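Local coordinates for telomerase reverse transcriptase (Candida tropicalis MYA-3404, PDB 6ZD1), which probably extends chromosome ends by reverse-transcribing a template carried in the RNA component of telomerase, adding short DNA repeats, at residues D474-T479 against Q527-F532; P575-R580 against Q628-T633; S581-F586 against R642-K647. One frame throughout, in Å; residues are numbered along the deposited sequence.

How the interactions relate
Interaction 1 comes first along the chain and stands apart from the other two: its centre lies about 48 Å from that of interaction 2 and about 49 Å from that of interaction 3, on the opposite side of the chain's centre. It belongs to the reverse transcriptase region, where helix 469-484 meets the loop before strand 539-541. Interactions 2 and 3 lie about 12 Å apart, centre to centre, and touch. Their segments alternate in sequence, so the 575-580 loop, helix 582-596, helix 609-637 and helix 642-664 interlock in the helical C-terminal region, probably the thumb.

Interaction 1: residues D474-T479 against Q527-F532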
ATOM      1  N   ASP A 474       1.920 -16.257  -7.415  1.00 52.84           N
ATOM      2  CA  ASP A 474       2.462 -17.110  -6.361  1.00 49.14           C
ATOM      3  C   ASP A 474       2.216 -18.583  -6.665  1.00 56.31           C
ATOM      4  O   ASP A 474       3.109 -19.419  -6.482  1.00 59.01           O
ATOM      5  CB  ASP A 474       1.844 -16.724  -5.018  1.00 66.59           C
ATOM      6  CG  ASP A 474       2.630 -17.250  -3.832  1.00 68.35           C
ATOM      7  OD1 ASP A 474       3.695 -17.872  -4.039  1.00 60.89           O
ATOM      8  OD2 ASP A 474       2.180 -17.035  -2.687  1.00 72.02           O
ATOM      9  N   ILE A 475       1.012 -18.917  -7.133  1.00 61.85           N
ATOM     10  CA  ILE A 475       0.700 -20.299  -7.493  1.00 57.88           C
ATOM     11  C   ILE A 475       1.626 -20.780  -8.604  1.00 59.18           C
ATOM     12  O   ILE A 475       2.198 -21.875  -8.531  1.00 61.07           O
ATOM     13  CB  ILE A 475      -0.778 -20.430  -7.902  1.00 67.60           C
ATOM     14  CG1 ILE A 475      -1.698 -20.253  -6.694  1.00 55.96           C
ATOM     15  CG2 ILE A 475      -1.037 -21.773  -8.568  1.00 55.44           C
ATOM     16  CD1 ILE A 475      -3.167 -20.270  -7.064  1.00 54.99           C
ATOM     17  N   LEU A 476       1.778 -19.972  -9.656  1.00 51.79           N
ATOM     18  CA  LEU A 476       2.549 -20.408 -10.817  1.00 55.26           C
ATOM     19  C   LEU A 476       4.027 -20.570 -10.475  1.00 64.02           C
ATOM     20  O   LEU A 476       4.642 -21.592 -10.806  1.00 62.28           O
ATOM     21  CB  LEU A 476       2.363 -19.419 -11.973  1.00 50.00           C
ATOM     22  CG  LEU A 476       3.106 -19.752 -13.272  1.00 51.99           C
ATOM     23  CD1 LEU A 476       2.809 -21.173 -13.720  1.00 52.44           C
ATOM     24  CD2 LEU A 476       2.763 -18.776 -14.382  1.00 58.38           C
ATOM     25  N   TYR A 477       4.616 -19.578  -9.800  1.00 57.87           N
ATOM     26  CA  TYR A 477       6.043 -19.655  -9.498  1.00 67.93           C
ATOM     27  C   TYR A 477       6.345 -20.708  -8.434  1.00 63.22           C
ATOM     28  O   TYR A 477       7.417 -21.323  -8.465  1.00 65.51           O
ATOM     29  CB  TYR A 477       6.577 -18.284  -9.072  1.00 65.36           C
ATOM     30  CG  TYR A 477       6.911 -17.351 -10.226  1.00 63.83           C
ATOM     31  CD1 TYR A 477       6.561 -17.666 -11.535  1.00 69.40           C
ATOM     32  CD2 TYR A 477       7.594 -16.162 -10.003  1.00 61.36           C
ATOM     33  CE1 TYR A 477       6.872 -16.812 -12.587  1.00 63.76           C
ATOM     34  CE2 TYR A 477       7.908 -15.305 -11.046  1.00 64.16           C
ATOM     35  CZ  TYR A 477       7.546 -15.633 -12.334  1.00 70.50           C
ATOM     36  OH  TYR A 477       7.861 -14.780 -13.368  1.00 62.25           O
ATOM     37  N   SER A 478       5.425 -20.944  -7.495  1.00 56.69           N
ATOM     38  CA  SER A 478       5.611 -22.061  -6.572  1.00 63.97           C
ATOM     39  C   SER A 478       5.588 -23.386  -7.318  1.00 71.12           C
ATOM     40  O   SER A 478       6.423 -24.264  -7.068  1.00 80.33           O
ATOM     41  CB  SER A 478       4.535 -22.046  -5.484  1.00 54.93           C
ATOM     42  OG  SER A 478       4.611 -20.866  -4.699  1.00 75.50           O
ATOM     43  N   THR A 479       4.631 -23.546  -8.235  1.00 63.82           N
ATOM     44  CA  THR A 479       4.582 -24.733  -9.079  1.00 60.37           C
ATOM     45  C   THR A 479       5.830 -24.848  -9.943  1.00 63.23           C
ATOM     46  O   THR A 479       6.384 -25.941 -10.108  1.00 69.60           O
ATOM     47  CB  THR A 479       3.330 -24.691  -9.955  1.00 71.96           C
ATOM     48  OG1 THR A 479       2.165 -24.628  -9.122  1.00 68.57           O
ATOM     49  CG2 THR A 479       3.248 -25.926 -10.840  1.00 80.93           C
ATOM     50  N   GLN A 527      10.969 -20.118 -19.671  1.00 60.37           N
ATOM     51  CA  GLN A 527      10.092 -19.278 -20.474  1.00 75.53           C
ATOM     52  C   GLN A 527       8.741 -19.933 -20.714  1.00 67.65           C
ATOM     53  O   GLN A 527       7.778 -19.232 -21.036  1.00 64.46           O
ATOM     54  CB  GLN A 527      10.762 -18.944 -21.807  1.00 68.99           C
ATOM     55  CG  GLN A 527      12.175 -18.409 -21.653  1.00 65.25           C
ATOM     56  CD  GLN A 527      12.827 -18.081 -22.981  1.00 72.49           C
ATOM     57  OE1 GLN A 527      12.183 -18.121 -24.028  1.00 77.52           O
ATOM     58  NE2 GLN A 527      14.114 -17.757 -22.944  1.00 81.87           N
ATOM     59  N   LYS A 528       8.653 -21.256 -20.550  1.00 73.01           N
ATOM     60  CA  LYS A 528       7.376 -21.951 -20.688  1.00 63.27           C
ATOM     61  C   LYS A 528       6.334 -21.376 -19.740  1.00 71.09           C
ATOM     62  O   LYS A 528       5.148 -21.294 -20.081  1.00 64.27           O
ATOM     63  CB  LYS A 528       7.563 -23.443 -20.421  1.00 57.38           C
ATOM     64  CG  LYS A 528       8.494 -24.135 -21.392  1.00 76.28           C
ATOM     65  CD  LYS A 528       8.761 -25.563 -20.960  1.00 88.01           C
ATOM     66  CE  LYS A 528      10.250 -25.802 -20.786  1.00 92.91           C
ATOM     67  NZ  LYS A 528      10.538 -27.155 -20.246  1.00107.25           N
ATOM     68  N   TYR A 529       6.760 -20.978 -18.545  1.00 66.07           N
ATOM     69  CA  TYR A 529       5.878 -20.419 -17.535  1.00 59.04           C
ATOM     70  C   TYR A 529       5.686 -18.917 -17.690  1.00 68.52           C
ATOM     71  O   TYR A 529       4.856 -18.335 -16.982  1.00 49.86           O
ATOM     72  CB  TYR A 529       6.441 -20.720 -16.139  1.00 51.79           C
ATOM     73  CG  TYR A 529       6.803 -22.179 -15.920  1.00 65.88           C
ATOM     74  CD1 TYR A 529       8.053 -22.675 -16.284  1.00 63.00           C
ATOM     75  CD2 TYR A 529       5.894 -23.060 -15.343  1.00 64.59           C
ATOM     76  CE1 TYR A 529       8.380 -24.008 -16.083  1.00 61.85           C
ATOM     77  CE2 TYR A 529       6.214 -24.391 -15.140  1.00 57.65           C
ATOM     78  CZ  TYR A 529       7.455 -24.859 -15.510  1.00 60.61           C
ATOM     79  OH  TYR A 529       7.772 -26.186 -15.305  1.00 75.74           O
ATOM     80  N   GLY A 530       6.385 -18.288 -18.629  1.00 70.73           N
ATOM     81  CA  GLY A 530       6.417 -16.845 -18.696  1.00 58.92           C
ATOM     82  C   GLY A 530       7.482 -16.186 -17.850  1.00 60.91           C
ATOM     83  O   GLY A 530       7.464 -14.957 -17.705  1.00 59.77           O
ATOM     84  N   ALA A 531       8.388 -16.961 -17.259  1.00 69.38           N
ATOM     85  CA  ALA A 531       9.494 -16.413 -16.487  1.00 62.28           C
ATOM     86  C   ALA A 531      10.686 -16.168 -17.405  1.00 68.98           C
ATOM     87  O   ALA A 531      11.178 -17.099 -18.052  1.00 65.26           O
ATOM     88  CB  ALA A 531       9.876 -17.361 -15.353  1.00 69.09           C
ATOM     89  N   PHE A 532      11.157 -14.922 -17.447  1.00 69.22           N
ATOM     90  CA  PHE A 532      12.324 -14.538 -18.231  1.00 65.13           C
ATOM     91  C   PHE A 532      13.350 -13.923 -17.292  1.00 69.69           C
ATOM     92  O   PHE A 532      13.092 -12.876 -16.687  1.00 77.03           O
ATOM     93  CB  PHE A 532      11.951 -13.546 -19.335  1.00 63.50           C
ATOM     94  CG  PHE A 532      11.070 -14.125 -20.406  1.00 73.23           C
ATOM     95  CD1 PHE A 532       9.689 -14.071 -20.294  1.00 70.66           C
ATOM     96  CD2 PHE A 532      11.623 -14.709 -21.535  1.00 75.71           C
ATOM     97  CE1 PHE A 532       8.878 -14.595 -21.284  1.00 69.37           C
ATOM     98  CE2 PHE A 532      10.814 -15.236 -22.529  1.00 67.78           C
ATOM     99  CZ  PHE A 532       9.444 -15.182 -22.401  1.00 60.22           C
TER
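The ring of Y529 has L476 at its edge, near the ring plane: CD1 of the leucine comes within 4.0 Å of CD2 of the tyrosine. The ring of Y477 is met obliquely by the methyl of A531, whose CB lies 4.1 Å from Y477 CE1 and 3.8 Å from Y477 OH. Each tyrosine thus works against an aliphatic group of the other segment. L476 also uses its second branch, CD2 approaching the backbone oxygen of Y529 at 3.4 Å. With chi1 at -179° its CG is swung beside its own carbonyl carbon, which brings the forked end closer to the loop than CB would suggest.

In the palm of this reverse transcriptase, helix 469-484 starts at the end of the sequence QGFSLS, which probably corresponds to motif B', and 527-532 runs into what is probably motif D; this contact fastens one to the other. The loop turns sharply here: G530 N donates to Q527 O (2.9 Å), and G530 itself has a left-handed backbone (phi 87°, psi 8°), where a CB would press on the preceding carbonyl oxygen. Before and after it in sequence, Y529 and A531 both point toward the helix. Y529 OH is hydrogen-bonded to E484 further along that helix, a polar hold added to the apolar contact at the ring edge. M340 touches both Y477 and A531. Inside the helix, S478 OG and S478 N reach D474 O from opposite faces of its carbonyl plane, and D474 in turn forms salt bridges to R499 and R296.

Interaction 2: residues P575-R580 against Q628-T633; sequences PTCKFR and QTSFAT
C577 faces the helix with its CB, which sits 3.8 Å from S630 OG. One bond further out, SG leans toward the preceding residue of the helix and comes to 4.4 Å from T629 CB, a loose touch at the exposed margin of the contact. The torsion explains that direction: chi1 of 46° tucks SG between the backbone N and the carbonyl carbon, and the sulfur slides alongside the helix surface where T629 stands. The main chain of the cysteine takes part too, since its carbonyl oxygen lies 3.8 Å from S630 CB. S630 thus receives C577 on both its atoms, the oxygen meeting CB and the methylene meeting the carbonyl.

Neither hydroxyl of the helix is spent on the loop. S630 OG is hydrogen-bonded to A626 O and T629 OG1 to E625 O, each one turn back, and with its oxygen engaged this way the buried serine meets C577 by van der Waals contact alone. The helix is also irregular here: the N atoms of A632 and T633 lack a bond to the turn before, and S630 has phi widened to -110°. C577 packs against the turn just before this kink. L585 of helix 582-596 is a third element, touching C577 and F579, while A626 of helix 609-637 adds contacts to P575 and C577.

Altogether the loop is an irregular connection that runs alongside helix 609-637, from A626 toward Q637, before the chain enters helix 582-596. It follows strands that probably correspond to motif E, and the arrangement is consistent with the link from palm to the all-helical thumb, or C-terminal extension, of this family.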
ATOM      1  N   PRO A 575      13.545   8.956  12.264  1.00110.28           N
ATOM      2  CA  PRO A 575      12.291   9.544  12.762  1.00 94.19           C
ATOM      3  C   PRO A 575      12.459  10.886  13.467  1.00107.37           C
ATOM      4  O   PRO A 575      11.448  11.458  13.893  1.00120.10           O
ATOM      5  CB  PRO A 575      11.767   8.472  13.735  1.00 92.92           C
ATOM      6  CG  PRO A 575      12.521   7.215  13.387  1.00101.58           C
ATOM      7  CD  PRO A 575      13.861   7.683  12.931  1.00110.95           C
ATOM      8  N   THR A 576      13.685  11.404  13.606  1.00113.85           N
ATOM      9  CA  THR A 576      13.950  12.773  14.075  1.00114.29           C
ATOM     10  C   THR A 576      13.341  13.040  15.457  1.00124.30           C
ATOM     11  O   THR A 576      12.449  13.875  15.626  1.00120.79           O
ATOM     12  CB  THR A 576      13.472  13.814  13.053  1.00117.23           C
ATOM     13  OG1 THR A 576      12.042  13.795  12.964  1.00128.00           O
ATOM     14  CG2 THR A 576      14.069  13.529  11.681  1.00118.52           C
ATOM     15  N   CYS A 577      13.843  12.309  16.453  1.00133.52           N
ATOM     16  CA  CYS A 577      13.295  12.340  17.812  1.00105.58           C
ATOM     17  C   CYS A 577      14.202  13.164  18.726  1.00112.03           C
ATOM     18  O   CYS A 577      15.130  12.642  19.347  1.00125.35           O
ATOM     19  CB  CYS A 577      13.125  10.917  18.334  1.00117.10           C
ATOM     20  SG  CYS A 577      14.561   9.834  18.056  1.00151.04           S
ATOM     21  N   LYS A 578      13.920  14.469  18.815  1.00117.31           N
ATOM     22  CA  LYS A 578      14.578  15.343  19.792  1.00109.16           C
ATOM     23  C   LYS A 578      13.611  16.479  20.120  1.00128.82           C
ATOM     24  O   LYS A 578      13.508  17.444  19.356  1.00132.20           O
ATOM     25  CB  LYS A 578      15.903  15.876  19.258  1.00109.74           C
ATOM     26  CG  LYS A 578      16.742  16.595  20.309  1.00123.20           C
ATOM     27  CD  LYS A 578      17.724  17.572  19.677  1.00127.38           C
ATOM     28  CE  LYS A 578      16.997  18.757  19.053  1.00129.63           C
ATOM     29  NZ  LYS A 578      16.240  19.546  20.067  1.00142.89           N
ATOM     30  N   PHE A 579      12.926  16.373  21.262  1.00126.92           N
ATOM     31  CA  PHE A 579      11.867  17.307  21.628  1.00118.87           C
ATOM     32  C   PHE A 579      11.899  17.569  23.127  1.00122.93           C
ATOM     33  O   PHE A 579      12.525  16.837  23.897  1.00122.33           O
ATOM     34  CB  PHE A 579      10.484  16.778  21.228  1.00116.78           C
ATOM     35  CG  PHE A 579      10.364  16.428  19.777  1.00112.77           C
ATOM     36  CD1 PHE A 579      10.646  15.150  19.334  1.00108.13           C
ATOM     37  CD2 PHE A 579       9.969  17.380  18.855  1.00113.90           C
ATOM     38  CE1 PHE A 579      10.537  14.824  17.996  1.00104.67           C
ATOM     39  CE2 PHE A 579       9.860  17.064  17.520  1.00110.44           C
ATOM     40  CZ  PHE A 579      10.145  15.784  17.089  1.00105.81           C
ATOM     41  N   ARG A 580      11.198  18.625  23.538  1.00127.32           N
ATOM     42  CA  ARG A 580      11.087  19.004  24.939  1.00131.84           C
ATOM     43  C   ARG A 580       9.785  18.537  25.577  1.00132.40           C
ATOM     44  O   ARG A 580       9.467  18.960  26.693  1.00136.70           O
ATOM     45  CB  ARG A 580      11.209  20.522  25.088  1.00137.10           C
ATOM     46  CG  ARG A 580      12.415  21.132  24.398  1.00137.16           C
ATOM     47  CD  ARG A 580      12.416  22.652  24.534  1.00148.68           C
ATOM     48  NE  ARG A 580      11.165  23.240  24.060  1.00156.06           N
ATOM     49  CZ  ARG A 580      10.249  23.794  24.849  1.00159.18           C
ATOM     50  NH1 ARG A 580      10.442  23.852  26.162  1.00151.68           N
ATOM     51  NH2 ARG A 580       9.139  24.296  24.323  1.00162.33           N
ATOM     52  N   GLN A 628      11.936   4.976  22.432  1.00 61.88           N
ATOM     53  CA  GLN A 628      12.918   4.423  23.360  1.00 70.19           C
ATOM     54  C   GLN A 628      14.181   5.273  23.394  1.00 68.35           C
ATOM     55  O   GLN A 628      14.771   5.475  24.462  1.00 70.09           O
ATOM     56  CB  GLN A 628      13.251   2.979  22.977  1.00 63.10           C
ATOM     57  CG  GLN A 628      14.266   2.306  23.895  1.00 71.94           C
ATOM     58  CD  GLN A 628      14.623   0.896  23.451  1.00 76.93           C
ATOM     59  OE1 GLN A 628      14.148   0.414  22.420  1.00 73.41           O
ATOM     60  NE2 GLN A 628      15.467   0.227  24.230  1.00 69.45           N
ATOM     61  N   THR A 629      14.609   5.786  22.238  1.00 64.32           N
ATOM     62  CA  THR A 629      15.876   6.512  22.177  1.00 69.43           C
ATOM     63  C   THR A 629      15.831   7.792  23.006  1.00 66.75           C
ATOM     64  O   THR A 629      16.801   8.125  23.699  1.00 69.66           O
ATOM     65  CB  THR A 629      16.234   6.832  20.723  1.00 75.55           C
ATOM     66  OG1 THR A 629      16.435   5.614  19.997  1.00 87.00           O
ATOM     67  CG2 THR A 629      17.504   7.668  20.651  1.00 72.10           C
ATOM     68  N   SER A 630      14.708   8.508  22.975  1.00 69.88           N
ATOM     69  CA  SER A 630      14.627   9.829  23.585  1.00 66.11           C
ATOM     70  C   SER A 630      13.750   9.867  24.829  1.00 66.90           C
ATOM     71  O   SER A 630      13.487  10.957  25.351  1.00 76.54           O
ATOM     72  CB  SER A 630      14.114  10.847  22.564  1.00 74.15           C
ATOM     73  OG  SER A 630      12.827  10.487  22.098  1.00 71.79           O
ATOM     74  N   PHE A 631      13.305   8.714  25.333  1.00 59.69           N
ATOM     75  CA  PHE A 631      12.391   8.722  26.470  1.00 58.60           C
ATOM     76  C   PHE A 631      13.042   9.349  27.697  1.00 63.14           C
ATOM     77  O   PHE A 631      12.445  10.204  28.359  1.00 72.60           O
ATOM     78  CB  PHE A 631      11.911   7.305  26.783  1.00 59.50           C
ATOM     79  CG  PHE A 631      10.885   7.249  27.877  1.00 73.24           C
ATOM     80  CD1 PHE A 631       9.541   7.430  27.591  1.00 62.04           C
ATOM     81  CD2 PHE A 631      11.264   7.035  29.195  1.00 58.74           C
ATOM     82  CE1 PHE A 631       8.590   7.388  28.597  1.00 47.78           C
ATOM     83  CE2 PHE A 631      10.319   6.992  30.206  1.00 60.15           C
ATOM     84  CZ  PHE A 631       8.978   7.166  29.905  1.00 52.83           C
ATOM     85  N   ALA A 632      14.267   8.932  28.020  1.00 68.40           N
ATOM     86  CA  ALA A 632      14.922   9.448  29.220  1.00 70.64           C
ATOM     87  C   ALA A 632      15.155  10.951  29.126  1.00 74.58           C
ATOM     88  O   ALA A 632      14.968  11.678  30.112  1.00 78.02           O
ATOM     89  CB  ALA A 632      16.242   8.717  29.455  1.00 78.94           C
ATOM     90  N   THR A 633      15.538  11.440  27.944  1.00 69.68           N
ATOM     91  CA  THR A 633      15.784  12.870  27.788  1.00 66.88           C
ATOM     92  C   THR A 633      14.506  13.666  27.996  1.00 69.01           C
ATOM     93  O   THR A 633      14.480  14.642  28.755  1.00 80.43           O
ATOM     94  CB  THR A 633      16.361  13.163  26.404  1.00 72.14           C
ATOM     95  OG1 THR A 633      17.599  12.462  26.237  1.00 89.38           O
ATOM     96  CG2 THR A 633      16.597  14.662  26.248  1.00 75.17           C
TER

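Interaction 3: residues S581-F586 against R642-K647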
ATOM      1  N   SER A 581       9.025  17.682  24.898  1.00128.41           N
ATOM      2  CA  SER A 581       7.740  17.236  25.419  1.00128.97           C
ATOM      3  C   SER A 581       7.295  16.011  24.642  1.00123.63           C
ATOM      4  O   SER A 581       7.661  15.835  23.478  1.00120.13           O
ATOM      5  CB  SER A 581       6.678  18.334  25.321  1.00132.74           C
ATOM      6  OG  SER A 581       6.360  18.600  23.967  1.00130.44           O
ATOM      7  N   PHE A 582       6.489  15.170  25.294  1.00 76.04           N
ATOM      8  CA  PHE A 582       5.982  13.980  24.621  1.00 67.07           C
ATOM      9  C   PHE A 582       4.925  14.327  23.584  1.00 67.36           C
ATOM     10  O   PHE A 582       4.819  13.641  22.562  1.00 78.01           O
ATOM     11  CB  PHE A 582       5.418  12.989  25.638  1.00 57.15           C
ATOM     12  CG  PHE A 582       6.471  12.226  26.389  1.00 64.40           C
ATOM     13  CD1 PHE A 582       7.119  11.149  25.802  1.00 48.24           C
ATOM     14  CD2 PHE A 582       6.810  12.582  27.684  1.00 63.50           C
ATOM     15  CE1 PHE A 582       8.086  10.447  26.493  1.00 66.37           C
ATOM     16  CE2 PHE A 582       7.775  11.883  28.381  1.00 66.20           C
ATOM     17  CZ  PHE A 582       8.416  10.814  27.785  1.00 64.30           C
ATOM     18  N   LYS A 583       4.131  15.374  23.826  1.00 69.48           N
ATOM     19  CA  LYS A 583       3.127  15.763  22.843  1.00 69.66           C
ATOM     20  C   LYS A 583       3.775  16.099  21.508  1.00 64.81           C
ATOM     21  O   LYS A 583       3.308  15.652  20.454  1.00 59.16           O
ATOM     22  CB  LYS A 583       2.311  16.949  23.351  1.00 68.10           C
ATOM     23  CG  LYS A 583       1.037  17.186  22.554  1.00 71.32           C
ATOM     24  CD  LYS A 583       0.349  18.480  22.946  1.00 86.21           C
ATOM     25  CE  LYS A 583       1.139  19.692  22.485  1.00 84.95           C
ATOM     26  NZ  LYS A 583       0.403  20.952  22.776  1.00106.77           N
ATOM     27  N   ALA A 584       4.869  16.865  21.534  1.00 68.83           N
ATOM     28  CA  ALA A 584       5.567  17.195  20.297  1.00 60.59           C
ATOM     29  C   ALA A 584       6.200  15.967  19.664  1.00 64.69           C
ATOM     30  O   ALA A 584       6.305  15.888  18.435  1.00 73.30           O
ATOM     31  CB  ALA A 584       6.635  18.257  20.562  1.00 67.18           C
ATOM     32  N   LEU A 585       6.597  14.989  20.481  1.00 66.87           N
ATOM     33  CA  LEU A 585       7.184  13.766  19.944  1.00 65.86           C
ATOM     34  C   LEU A 585       6.128  12.902  19.269  1.00 64.00           C
ATOM     35  O   LEU A 585       6.385  12.304  18.217  1.00 65.25           O
ATOM     36  CB  LEU A 585       7.876  12.981  21.058  1.00 57.17           C
ATOM     37  CG  LEU A 585       8.421  11.617  20.624  1.00 51.85           C
ATOM     38  CD1 LEU A 585       9.725  11.786  19.857  1.00 61.93           C
ATOM     39  CD2 LEU A 585       8.598  10.679  21.804  1.00 68.02           C
ATOM     40  N   PHE A 586       4.938  12.813  19.865  1.00 59.82           N
ATOM     41  CA  PHE A 586       3.909  11.947  19.305  1.00 63.78           C
ATOM     42  C   PHE A 586       3.318  12.530  18.027  1.00 60.12           C
ATOM     43  O   PHE A 586       3.004  11.780  17.097  1.00 62.16           O
ATOM     44  CB  PHE A 586       2.817  11.703  20.350  1.00 66.55           C
ATOM     45  CG  PHE A 586       3.294  10.938  21.561  1.00 68.85           C
ATOM     46  CD1 PHE A 586       4.364  10.060  21.468  1.00 58.04           C
ATOM     47  CD2 PHE A 586       2.668  11.096  22.792  1.00 65.47           C
ATOM     48  CE1 PHE A 586       4.805   9.355  22.578  1.00 64.55           C
ATOM     49  CE2 PHE A 586       3.100  10.393  23.904  1.00 65.04           C
ATOM     50  CZ  PHE A 586       4.172   9.522  23.797  1.00 63.69           C
ATOM     51  N   ARG A 642       0.469   8.261  30.516  1.00 55.04           N
ATOM     52  CA  ARG A 642       0.115   7.045  29.792  1.00 49.43           C
ATOM     53  C   ARG A 642      -1.169   7.214  28.991  1.00 51.24           C
ATOM     54  O   ARG A 642      -1.316   6.594  27.932  1.00 53.61           O
ATOM     55  CB  ARG A 642      -0.018   5.872  30.767  1.00 49.18           C
ATOM     56  CG  ARG A 642      -1.106   6.057  31.823  1.00 69.43           C
ATOM     57  CD  ARG A 642      -1.066   4.972  32.897  1.00 68.01           C
ATOM     58  NE  ARG A 642      -2.162   5.111  33.854  1.00 72.05           N
ATOM     59  CZ  ARG A 642      -2.145   5.937  34.900  1.00 94.20           C
ATOM     60  NH1 ARG A 642      -1.089   6.707  35.125  1.00 87.41           N
ATOM     61  NH2 ARG A 642      -3.187   5.998  35.722  1.00 78.50           N
ATOM     62  N   TYR A 643      -2.103   8.043  29.464  1.00 51.84           N
ATOM     63  CA  TYR A 643      -3.359   8.207  28.740  1.00 53.90           C
ATOM     64  C   TYR A 643      -3.145   8.959  27.434  1.00 52.00           C
ATOM     65  O   TYR A 643      -3.734   8.609  26.407  1.00 52.50           O
ATOM     66  CB  TYR A 643      -4.386   8.925  29.618  1.00 52.76           C
ATOM     67  CG  TYR A 643      -4.793   8.143  30.849  1.00 71.23           C
ATOM     68  CD1 TYR A 643      -5.433   6.914  30.733  1.00 73.07           C
ATOM     69  CD2 TYR A 643      -4.545   8.634  32.126  1.00 73.93           C
ATOM     70  CE1 TYR A 643      -5.809   6.191  31.854  1.00 69.56           C
ATOM     71  CE2 TYR A 643      -4.919   7.919  33.252  1.00 69.87           C
ATOM     72  CZ  TYR A 643      -5.551   6.700  33.108  1.00 75.10           C
ATOM     73  OH  TYR A 643      -5.927   5.984  34.221  1.00 90.21           O
ATOM     74  N   ARG A 644      -2.266   9.965  27.441  1.00 52.05           N
ATOM     75  CA  ARG A 644      -1.912  10.635  26.194  1.00 49.55           C
ATOM     76  C   ARG A 644      -1.212   9.671  25.247  1.00 55.71           C
ATOM     77  O   ARG A 644      -1.426   9.717  24.029  1.00 72.37           O
ATOM     78  CB  ARG A 644      -1.028  11.847  26.488  1.00 54.18           C
ATOM     79  CG  ARG A 644      -0.448  12.518  25.260  1.00 72.00           C
ATOM     80  CD  ARG A 644       0.367  13.746  25.637  1.00 77.69           C
ATOM     81  NE  ARG A 644      -0.425  14.733  26.366  1.00 88.58           N
ATOM     82  CZ  ARG A 644      -1.226  15.624  25.788  1.00 97.64           C
ATOM     83  NH1 ARG A 644      -1.350  15.648  24.467  1.00 86.60           N
ATOM     84  NH2 ARG A 644      -1.907  16.489  26.531  1.00 80.33           N
ATOM     85  N   PHE A 645      -0.406   8.761  25.797  1.00 47.20           N
ATOM     86  CA  PHE A 645       0.283   7.783  24.966  1.00 56.42           C
ATOM     87  C   PHE A 645      -0.688   6.789  24.348  1.00 54.50           C
ATOM     88  O   PHE A 645      -0.460   6.319  23.226  1.00 53.31           O
ATOM     89  CB  PHE A 645       1.336   7.051  25.796  1.00 49.64           C
ATOM     90  CG  PHE A 645       2.077   5.987  25.039  1.00 50.87           C
ATOM     91  CD1 PHE A 645       2.849   6.313  23.937  1.00 50.08           C
ATOM     92  CD2 PHE A 645       2.019   4.662  25.444  1.00 50.03           C
ATOM     93  CE1 PHE A 645       3.543   5.333  23.244  1.00 47.58           C
ATOM     94  CE2 PHE A 645       2.709   3.679  24.755  1.00 49.08           C
ATOM     95  CZ  PHE A 645       3.472   4.015  23.653  1.00 42.28           C
HETATM   96  N   MSE A 646      -1.780   6.477  25.039  1.00 53.94           N
HETATM   97  CA  MSE A 646      -2.728   5.493  24.532  1.00 50.75           C
HETATM   98  C   MSE A 646      -3.558   6.066  23.399  1.00 52.95           C
HETATM   99  O   MSE A 646      -3.852   5.374  22.422  1.00 61.45           O
HETATM  100  CB  MSE A 646      -3.634   4.998  25.646  1.00 48.62           C
HETATM  101  CG  MSE A 646      -2.935   4.049  26.596  1.00 77.36           C
HETATM  102 SE   MSE A 646      -4.101   3.455  28.033  1.00116.74          SE
HETATM  103  CE  MSE A 646      -3.223   4.355  29.515  1.00 72.61           C
ATOM    104  N   LYS A 647      -3.917   7.343  23.523  1.00 46.30           N
ATOM    105  CA  LYS A 647      -4.558   8.024  22.405  1.00 59.74           C
ATOM    106  C   LYS A 647      -3.654   7.996  21.183  1.00 55.58           C
ATOM    107  O   LYS A 647      -4.120   7.764  20.062  1.00 51.57           O
ATOM    108  CB  LYS A 647      -4.913   9.458  22.795  1.00 58.66           C
ATOM    109  CG  LYS A 647      -6.063   9.543  23.784  1.00 68.73           C
ATOM    110  CD  LYS A 647      -6.009  10.817  24.608  1.00 85.25           C
ATOM    111  CE  LYS A 647      -7.057  10.791  25.706  1.00 82.49           C
ATOM    112  NZ  LYS A 647      -6.835  11.862  26.712  1.00 75.07           N
TER
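F586 and F645 form the tight half of this contact. F586 CZ comes within 3.5 Å of F645 CD1, and the two rings, with centroids 5.6 Å apart, meet obliquely, their planes at 42°. R644 adds the aliphatic root of its side chain: its CG lies 4.2 Å from F586 CD2, at the edge of that ring and near its plane. On one face of the same ring the carbonyl oxygen of F582 sits 3.2 Å above the plane, offset toward the rim. Outside the two segments the aromatic cluster goes on, with F648 stacked on F586 and F640 meeting F645.

The solvent side is quite different. K583 and R644 are both exposed and lie across one another, R644 NH1 resting 3.4 Å from K583 CG, so the guanidinium meets the methylene chain of the lysine rather than its amine. A bend in the lysine at chi3 (70°) carries its end away from the helix opposite, and NZ of K583 and NH1 of R644 stay 5.8 Å apart. R644 NE has a long, weak ion pair with E641, which may offset part of the local positive charge.

These side chains join two helices, 582-586 and 642-647, whose axes run almost parallel, 11° apart, with a closest approach of 10.8 Å. S581 stands at the N-cap of the first, its OG accepting a weak bond from A584 N, but the residue is poorly ordered and the cap tentative; F582 N is hydrogen-bonded to D638 OD2. Chemically, the helix pairing here rests on aromatic and aliphatic contact inside, with carbon-to-guanidinium packing outside; any direct effect between the like charges would be repulsive, probably weakened by solvent and by E641.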